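PDB 3TZL: tryptophan--tRNA ligase from Campylobacter jejuni subsp. jejuni, which probably catalyses the ATP-dependent attachment of tryptophan to its cognate tRNA, as a homodimeric class I aminoacyl-tRNA synthetase. Local coordinates for residues 9-14 against 40-45; 36-41 against 78-83; 86-91 against 135-140. All blocks are in the same frame, centred on the assembly; numbering follows the deposited sequence.

From the N terminus, strand 5-10 leads through helix 18-30 to strand 36-41, and contact 1 (9-14 with 40-45) closes this first beta-alpha-beta loop at the C-terminal ends of the two strands. Strand 36-41 then serves twice: contact 2 (36-41 with 78-83) opens where contact 1 ends, shares Phe40 and Ile41 with it, and adds the third strand after helix 53-70. Gln82 and Ser83 reach back to Tyr44 and Asn43, tying the two strand ends together. Contact 3 (86-91 with 135-140) follows in series, joining helix 87-96 to the end of helix 122-137; Phe138 meets Trp80 of contact 2.

Contact 1: residues 9-14 against 40-45; sequences GLQPSG and FIANYH. With TRP (tryptophan), chain J; PO4 (phosphate ion), chain K.
Gly9 lies with its CA over one face of the Phe40 ring, 3.6 Å from the ring centroid, in a CH-pi contact. Phe40 folds its ring back across this glycine by setting CG between the backbone N and the carbonyl carbon (chi1 61°), and its CZ comes within 3.5 Å of NE1 of the bound tryptophan, which lies at the ring edge. On the substrate's pyrrole side, His45 turns a ring face to the ligand, CD2 being 3.5 Å from ligand CD1. Gln11 reaches across His45 nearly at a right angle, OE1 lying 3.3 Å from His45 CB. Behind this first shell, two parallel strands are joined by Leu10 N to Phe40 O (2.7 Å) and by a nearly straight bond from Ala42 N to Leu10 O (2.9 Å, 176° at the hydrogen). These are the first two strands of the Rossmann-type catalytic fold of class I synthetases, and Pro12-Gly14 begin the predicted HIGH-region motif. Ala42, the centre of an inverse gamma turn, takes the chain out of the sheet toward His45. Further out, Asp134 OD2 is hydrogen-bonded both to His45 NE2 and to the bound tryptophan, while Phe67 of helix 53-70 packs on Leu10.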
# COMPACT_ATOMS: atom_id res chain seq x y z
N GLY B 9 11.55 8.82 -11.14
CA GLY B 9 10.18 8.51 -11.44
C GLY B 9 9.63 9.61 -12.31
O GLY B 9 9.94 10.77 -12.09
N LEU B 10 8.83 9.27 -13.31
CA LEU B 10 8.35 10.29 -14.25
C LEU B 10 6.84 10.47 -14.15
O LEU B 10 6.08 9.52 -14.26
CB LEU B 10 8.76 9.90 -15.66
CG LEU B 10 10.27 9.78 -15.92
CD1 LEU B 10 10.52 9.13 -17.28
CD2 LEU B 10 10.95 11.13 -15.86
N GLN B 11 6.40 11.70 -13.90
CA GLN B 11 4.99 11.96 -13.71
C GLN B 11 4.58 13.20 -14.48
O GLN B 11 4.32 14.25 -13.89
CB GLN B 11 4.69 12.16 -12.23
CG GLN B 11 3.38 11.55 -11.76
CD GLN B 11 3.13 11.82 -10.29
OE1 GLN B 11 4.00 11.59 -9.45
NE2 GLN B 11 1.95 12.35 -9.99
N PRO B 12 4.53 13.08 -15.81
CA PRO B 12 4.23 14.26 -16.64
C PRO B 12 2.77 14.69 -16.45
O PRO B 12 1.95 13.87 -16.05
CB PRO B 12 4.44 13.74 -18.08
CG PRO B 12 5.11 12.41 -17.94
CD PRO B 12 4.69 11.86 -16.61
N SER B 13 2.48 15.96 -16.73
CA SER B 13 1.11 16.44 -16.76
C SER B 13 0.90 17.34 -17.98
O SER B 13 1.83 18.04 -18.40
CB SER B 13 0.73 17.17 -15.47
OG SER B 13 1.54 18.32 -15.28
N GLY B 14 -0.30 17.30 -18.54
CA GLY B 14 -0.61 18.06 -19.74
C GLY B 14 0.27 17.68 -20.92
O GLY B 14 0.75 16.55 -21.03
N PHE B 40 10.95 5.23 -14.50
CA PHE B 40 9.65 4.59 -14.55
C PHE B 40 8.56 5.63 -14.66
O PHE B 40 8.72 6.75 -14.16
CB PHE B 40 9.42 3.68 -13.34
CG PHE B 40 9.44 4.39 -12.02
CD1 PHE B 40 8.27 4.86 -11.46
CD2 PHE B 40 10.64 4.60 -11.35
CE1 PHE B 40 8.28 5.53 -10.25
CE2 PHE B 40 10.67 5.27 -10.13
CZ PHE B 40 9.49 5.74 -9.58
N ILE B 41 7.47 5.27 -15.34
CA ILE B 41 6.27 6.08 -15.39
C ILE B 41 5.53 5.85 -14.07
O ILE B 41 5.05 4.76 -13.81
CB ILE B 41 5.35 5.66 -16.55
CG1 ILE B 41 6.11 5.69 -17.89
CG2 ILE B 41 4.12 6.57 -16.62
CD1 ILE B 41 6.62 7.07 -18.23
N ALA B 42 5.44 6.88 -13.25
CA ALA B 42 4.96 6.71 -11.89
C ALA B 42 3.46 6.74 -11.87
O ALA B 42 2.87 7.69 -11.39
CB ALA B 42 5.50 7.84 -10.99
N ASN B 43 2.83 5.69 -12.39
CA ASN B 43 1.38 5.71 -12.49
C ASN B 43 0.61 5.51 -11.18
O ASN B 43 -0.51 5.99 -11.07
CB ASN B 43 0.84 4.82 -13.64
CG ASN B 43 1.08 3.33 -13.43
OD1 ASN B 43 2.10 2.92 -12.88
ND2 ASN B 43 0.14 2.50 -13.91
N TYR B 44 1.20 4.83 -10.18
CA TYR B 44 0.50 4.73 -8.88
C TYR B 44 0.35 6.13 -8.31
O TYR B 44 -0.71 6.51 -7.83
CB TYR B 44 1.23 3.84 -7.87
CG TYR B 44 1.06 2.35 -8.09
CD1 TYR B 44 -0.15 1.81 -8.48
CD2 TYR B 44 2.13 1.49 -7.91
CE1 TYR B 44 -0.29 0.43 -8.66
CE2 TYR B 44 2.02 0.14 -8.09
CZ TYR B 44 0.81 -0.39 -8.47
OH TYR B 44 0.73 -1.76 -8.64
N HIS B 45 1.44 6.90 -8.37
CA HIS B 45 1.45 8.26 -7.83
C HIS B 45 0.47 9.18 -8.53
O HIS B 45 -0.05 10.11 -7.92
CB HIS B 45 2.86 8.85 -7.90
CG HIS B 45 3.82 8.24 -6.92
ND1 HIS B 45 3.94 8.66 -5.62
CD2 HIS B 45 4.71 7.23 -7.07
CE1 HIS B 45 4.85 7.93 -5.00
NE2 HIS B 45 5.34 7.06 -5.86
N TRP J . 7.27 12.40 -6.82
CA TRP J . 7.91 12.54 -8.13
C TRP J . 7.37 13.75 -8.87
O TRP J . 7.92 14.17 -9.90
CB TRP J . 7.73 11.27 -8.98
CG TRP J . 8.31 10.06 -8.31
CD1 TRP J . 7.64 9.00 -7.77
CD2 TRP J . 9.70 9.82 -8.08
NE1 TRP J . 8.53 8.10 -7.23
CE2 TRP J . 9.81 8.58 -7.40
CE3 TRP J . 10.87 10.52 -8.39
CZ2 TRP J . 11.04 8.04 -7.04
CZ3 TRP J . 12.10 9.99 -8.02
CH2 TRP J . 12.17 8.75 -7.36
OXT TRP J . 6.37 14.33 -8.45
P PO4 K . -3.56 15.93 -17.29
O1 PO4 K . -4.86 15.25 -16.94
O2 PO4 K . -3.24 15.61 -18.74
O3 PO4 K . -3.72 17.42 -17.12
O4 PO4 K . -2.47 15.44 -16.37

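Contact 2: residues 36-41 against 78-83; sequences QMFMFI and VFWLQS. With TRP (tryptophan), chain J.
Five backbone hydrogen bonds join Met37-Ile41 to Val78-Gln82 in parallel register, the donors alternating between the strands. Met39, a selenomethionine here, uses both polar atoms of its backbone: its N donates to Val78 O (2.8 Å) and its O accepts from Trp80 N (3.2 Å). Ile41 repeats this with Trp80 O and Gln82 N, so the ladder runs on to the first residue of the 3-10 turn. CA-H...O contacts supplement it, among them Phe79 CA to Met39 O at 3.1 Å.

Aromatic contacts dominate the face carrying Phe38, Val78, Phe40 and Trp80. Val78 CB sits almost exactly over the centre of the Phe38 ring, 4.0 Å from the centroid. Trp80 has CG between its backbone N and carbonyl carbon (chi1 76°), which brings the indole alongside Phe40; Phe40 CB then lies over its six-membered ring, 3.6 Å from that centroid, while the two ring planes meet at 36°. Beyond the strand, the aliphatic part of Gln82 touches the Phe40 ring, CB to CD1 at 3.8 Å.

On the face of Met39, Phe79, Ile41 and Leu81 the contacts are between apolar groups. Ile41 meets two neighbours, Phe79 CZ at its CD1 and Leu81 CD1 at its CB, the latter at 3.7 Å, and Met39 CB approaches Phe79 in the plane of the ring, at its edge.

Strand 36-41 is the middle one of three, with strand 5-10 on its far side from strand 78-81. Helix 291-320 packs against Phe38, Val78 and Trp80, and Gln82 connects the strand end to helices 43-46 and 122-137 through hydrogen bonds to Tyr44 N and Asp134 OD1.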
# COMPACT_ATOMS: atom_id res chain seq x y z
N GLN B 36 24.06 4.64 -15.08
CA GLN B 36 23.15 3.50 -14.99
C GLN B 36 21.77 4.02 -14.64
O GLN B 36 21.44 4.16 -13.47
CB GLN B 36 23.64 2.53 -13.92
CG GLN B 36 22.95 1.17 -13.97
CD GLN B 36 23.17 0.35 -12.71
OE1 GLN B 36 22.53 -0.67 -12.50
NE2 GLN B 36 24.09 0.80 -11.86
N MSE B 37 20.97 4.32 -15.67
CA MSE B 37 19.68 5.02 -15.50
C MSE B 37 18.48 4.07 -15.34
O MSE B 37 18.26 3.21 -16.17
CB MSE B 37 19.42 5.94 -16.70
CG MSE B 37 20.49 7.00 -16.97
SE MSE B 37 20.31 8.49 -15.75
CE MSE B 37 18.67 9.27 -16.40
N PHE B 38 17.69 4.28 -14.28
CA PHE B 38 16.40 3.59 -14.10
C PHE B 38 15.31 4.65 -14.18
O PHE B 38 15.37 5.64 -13.46
CB PHE B 38 16.33 2.92 -12.72
CG PHE B 38 17.04 1.60 -12.63
CD1 PHE B 38 16.39 0.48 -12.15
CD2 PHE B 38 18.35 1.47 -13.07
CE1 PHE B 38 17.05 -0.75 -12.08
CE2 PHE B 38 19.01 0.23 -13.00
CZ PHE B 38 18.34 -0.87 -12.50
N MSE B 39 14.31 4.45 -15.03
CA MSE B 39 13.26 5.47 -15.17
C MSE B 39 11.94 4.75 -15.25
O MSE B 39 11.82 3.77 -15.98
CB MSE B 39 13.46 6.30 -16.44
CG MSE B 39 14.55 7.38 -16.36
SE MSE B 39 15.49 7.51 -18.06
CE MSE B 39 16.02 5.64 -17.99
N PHE B 40 10.95 5.23 -14.50
CA PHE B 40 9.65 4.59 -14.55
C PHE B 40 8.56 5.63 -14.66
O PHE B 40 8.72 6.75 -14.16
CB PHE B 40 9.42 3.68 -13.34
CG PHE B 40 9.44 4.39 -12.02
CD1 PHE B 40 8.27 4.86 -11.46
CD2 PHE B 40 10.64 4.60 -11.35
CE1 PHE B 40 8.28 5.53 -10.25
CE2 PHE B 40 10.67 5.27 -10.13
CZ PHE B 40 9.49 5.74 -9.58
N ILE B 41 7.47 5.27 -15.34
CA ILE B 41 6.27 6.08 -15.39
C ILE B 41 5.53 5.85 -14.07
O ILE B 41 5.05 4.76 -13.81
CB ILE B 41 5.35 5.66 -16.55
CG1 ILE B 41 6.11 5.69 -17.89
CG2 ILE B 41 4.12 6.57 -16.62
CD1 ILE B 41 6.62 7.07 -18.23
N VAL B 78 16.83 1.08 -17.85
CA VAL B 78 15.71 0.27 -17.39
C VAL B 78 14.51 1.17 -17.28
O VAL B 78 14.50 2.11 -16.49
CB VAL B 78 16.02 -0.45 -16.07
CG1 VAL B 78 14.81 -1.22 -15.57
CG2 VAL B 78 17.23 -1.40 -16.27
N PHE B 79 13.51 0.90 -18.13
CA PHE B 79 12.37 1.79 -18.29
C PHE B 79 11.05 1.03 -18.23
O PHE B 79 10.77 0.19 -19.07
CB PHE B 79 12.49 2.51 -19.63
CG PHE B 79 11.34 3.43 -19.93
CD1 PHE B 79 11.18 4.62 -19.23
CD2 PHE B 79 10.44 3.13 -20.95
CE1 PHE B 79 10.13 5.48 -19.52
CE2 PHE B 79 9.39 3.99 -21.25
CZ PHE B 79 9.24 5.17 -20.53
N TRP B 80 10.23 1.35 -17.24
CA TRP B 80 9.03 0.56 -17.01
C TRP B 80 7.91 1.41 -16.45
O TRP B 80 8.09 2.57 -16.13
CB TRP B 80 9.33 -0.64 -16.09
CG TRP B 80 9.49 -0.34 -14.63
CD1 TRP B 80 8.57 -0.58 -13.65
CD2 TRP B 80 10.63 0.24 -13.98
NE1 TRP B 80 9.08 -0.18 -12.43
CE2 TRP B 80 10.34 0.32 -12.61
CE3 TRP B 80 11.88 0.70 -14.43
CZ2 TRP B 80 11.24 0.84 -11.68
CZ3 TRP B 80 12.77 1.21 -13.51
CH2 TRP B 80 12.45 1.28 -12.15
N LEU B 81 6.73 0.80 -16.40
CA LEU B 81 5.53 1.41 -15.85
C LEU B 81 5.41 0.90 -14.42
O LEU B 81 5.39 -0.30 -14.18
CB LEU B 81 4.32 0.95 -16.66
CG LEU B 81 2.92 1.43 -16.25
CD1 LEU B 81 2.83 2.91 -16.48
CD2 LEU B 81 1.87 0.68 -17.07
N GLN B 82 5.34 1.82 -13.48
CA GLN B 82 5.47 1.50 -12.06
C GLN B 82 4.61 0.32 -11.61
O GLN B 82 5.08 -0.60 -10.95
CB GLN B 82 5.08 2.73 -11.25
CG GLN B 82 5.34 2.62 -9.77
CD GLN B 82 4.79 3.81 -9.06
OE1 GLN B 82 3.94 4.53 -9.60
NE2 GLN B 82 5.29 4.06 -7.85
N SER B 83 3.35 0.35 -12.00
CA SER B 83 2.38 -0.69 -11.64
C SER B 83 2.63 -2.08 -12.25
O SER B 83 1.89 -3.01 -11.94
CB SER B 83 0.99 -0.22 -12.02
OG SER B 83 0.87 -0.18 -13.43
N TRP J . 7.27 12.40 -6.82
CA TRP J . 7.91 12.54 -8.13
C TRP J . 7.37 13.75 -8.87
O TRP J . 7.92 14.17 -9.90
CB TRP J . 7.73 11.27 -8.98
CG TRP J . 8.31 10.06 -8.31
CD1 TRP J . 7.64 9.00 -7.77
CD2 TRP J . 9.70 9.82 -8.08
NE1 TRP J . 8.53 8.10 -7.23
CE2 TRP J . 9.81 8.58 -7.40
CE3 TRP J . 10.87 10.52 -8.39
CZ2 TRP J . 11.04 8.04 -7.04
CZ3 TRP J . 12.10 9.99 -8.02
CH2 TRP J . 12.17 8.75 -7.36
OXT TRP J . 6.37 14.33 -8.45

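Contact 3: residues 86-91 against 135-140; sequences KEVMEL and ILLFDT
Leu91 and Leu137 form the close part of this contact, their side chains crossing at a slant. Leu91 CD2 approaches Leu137 CB and the backbone N of Leu137, both at 3.7 Å. Leu137 extends toward helix 87-96 with CG opposite its own backbone N (chi1 -177°), and its CD2 reaches the first turn of that helix, 3.9 Å from Val88 N and 4.0 Å from Val88 CB. The side chains that meet are apolar and little surface is buried: Leu137, near the end of helix 122-137, packs on the first two turns of helix 87-96, the helix that follows the third strand of the catalytic fold. Val88 also packs on Leu130, Ala133 and Asp134, whose carboxylate is hydrogen-bonded to the bound tryptophan. Near the end of helix 122-137, Thr140 OG1 turns back and donates to a lone pair of Ile135 O at 2.7 Å. Looser packing is found at the partly exposed Glu87, whose CB comes only to 4.4 Å from Leu137 CD2 while its carboxylate leads away from the leucine. The exposed Lys86 starts away from 135-140; outside this contact, its NZ pairs with the carboxylate of Glu90 of the second subunit. Helix 291-320 packs on both Glu87 and Leu137.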
# COMPACT_ATOMS: atom_id res chain seq x y z
N LYS B 86 4.77 -5.16 -9.14
CA LYS B 86 3.84 -5.08 -8.03
C LYS B 86 4.51 -5.13 -6.67
O LYS B 86 3.91 -4.74 -5.68
CB LYS B 86 2.80 -6.19 -8.12
CG LYS B 86 2.06 -6.29 -9.43
CD LYS B 86 1.11 -5.15 -9.61
CE LYS B 86 0.13 -5.51 -10.73
NZ LYS B 86 -0.57 -4.25 -11.07
N GLU B 87 5.74 -5.65 -6.64
CA GLU B 87 6.52 -5.75 -5.40
C GLU B 87 6.54 -4.42 -4.65
O GLU B 87 6.55 -4.40 -3.42
CB GLU B 87 7.97 -6.17 -5.68
CG GLU B 87 8.14 -7.68 -5.95
CD GLU B 87 7.66 -8.13 -7.34
OE1 GLU B 87 7.31 -7.28 -8.19
OE2 GLU B 87 7.61 -9.37 -7.57
N VAL B 88 6.51 -3.32 -5.39
CA VAL B 88 6.58 -2.01 -4.75
C VAL B 88 5.46 -1.74 -3.75
O VAL B 88 5.68 -1.06 -2.75
CB VAL B 88 6.70 -0.84 -5.77
CG1 VAL B 88 5.34 -0.53 -6.43
CG2 VAL B 88 7.27 0.37 -5.07
N MSE B 89 4.28 -2.32 -3.99
CA MSE B 89 3.14 -2.17 -3.06
C MSE B 89 3.37 -2.90 -1.75
O MSE B 89 3.03 -2.41 -0.68
CB MSE B 89 1.87 -2.72 -3.69
CG MSE B 89 1.38 -1.90 -4.83
SE MSE B 89 0.28 -0.45 -4.16
CE MSE B 89 1.44 0.80 -3.33
N GLU B 90 3.94 -4.09 -1.85
CA GLU B 90 4.25 -4.86 -0.67
C GLU B 90 5.32 -4.15 0.14
O GLU B 90 5.20 -4.03 1.35
CB GLU B 90 4.71 -6.26 -1.09
CG GLU B 90 4.68 -7.26 0.05
CD GLU B 90 4.51 -8.68 -0.44
OE1 GLU B 90 3.60 -9.39 0.07
OE2 GLU B 90 5.29 -9.09 -1.33
N LEU B 91 6.36 -3.64 -0.53
CA LEU B 91 7.43 -2.92 0.17
C LEU B 91 6.92 -1.66 0.87
O LEU B 91 7.32 -1.36 1.98
CB LEU B 91 8.60 -2.58 -0.77
CG LEU B 91 9.78 -1.91 -0.06
CD1 LEU B 91 10.30 -2.82 1.05
CD2 LEU B 91 10.95 -1.52 -1.04
N ILE B 135 12.30 4.17 -4.47
CA ILE B 135 13.73 4.40 -4.36
C ILE B 135 14.50 3.21 -3.76
O ILE B 135 15.49 2.75 -4.34
CB ILE B 135 13.98 5.68 -3.55
CG1 ILE B 135 13.31 6.87 -4.27
CG2 ILE B 135 15.46 5.90 -3.34
CD1 ILE B 135 13.12 8.08 -3.40
N LEU B 136 14.02 2.70 -2.63
CA LEU B 136 14.75 1.69 -1.86
C LEU B 136 14.73 0.30 -2.48
O LEU B 136 15.68 -0.46 -2.34
CB LEU B 136 14.21 1.59 -0.43
CG LEU B 136 14.28 2.87 0.41
CD1 LEU B 136 13.77 2.67 1.84
CD2 LEU B 136 15.68 3.42 0.41
N LEU B 137 13.62 -0.04 -3.13
CA LEU B 137 13.46 -1.34 -3.79
C LEU B 137 14.62 -1.64 -4.75
O LEU B 137 15.09 -2.77 -4.81
CB LEU B 137 12.12 -1.41 -4.54
CG LEU B 137 11.68 -2.70 -5.26
CD1 LEU B 137 11.64 -3.93 -4.34
CD2 LEU B 137 10.33 -2.49 -5.91
N PHE B 138 15.13 -0.61 -5.42
CA PHE B 138 16.17 -0.78 -6.45
C PHE B 138 17.60 -0.41 -6.06
O PHE B 138 18.46 -0.31 -6.92
CB PHE B 138 15.75 -0.04 -7.72
CG PHE B 138 14.42 -0.49 -8.22
CD1 PHE B 138 14.30 -1.67 -8.92
CD2 PHE B 138 13.28 0.23 -7.94
CE1 PHE B 138 13.07 -2.11 -9.36
CE2 PHE B 138 12.05 -0.21 -8.36
CZ PHE B 138 11.94 -1.39 -9.07
N ASP B 139 17.85 -0.25 -4.76
CA ASP B 139 19.15 0.17 -4.26
C ASP B 139 19.68 1.44 -4.93
O ASP B 139 20.87 1.55 -5.20
CB ASP B 139 20.18 -0.96 -4.35
CG ASP B 139 20.00 -2.00 -3.26
OD1 ASP B 139 20.40 -1.74 -2.10
OD2 ASP B 139 19.46 -3.08 -3.56
N THR B 140 18.78 2.39 -5.16
CA THR B 140 19.12 3.69 -5.73
C THR B 140 20.19 4.41 -4.93
O THR B 140 20.08 4.53 -3.71
CB THR B 140 17.89 4.58 -5.73
OG1 THR B 140 16.83 3.92 -6.42
CG2 THR B 140 18.20 5.91 -6.42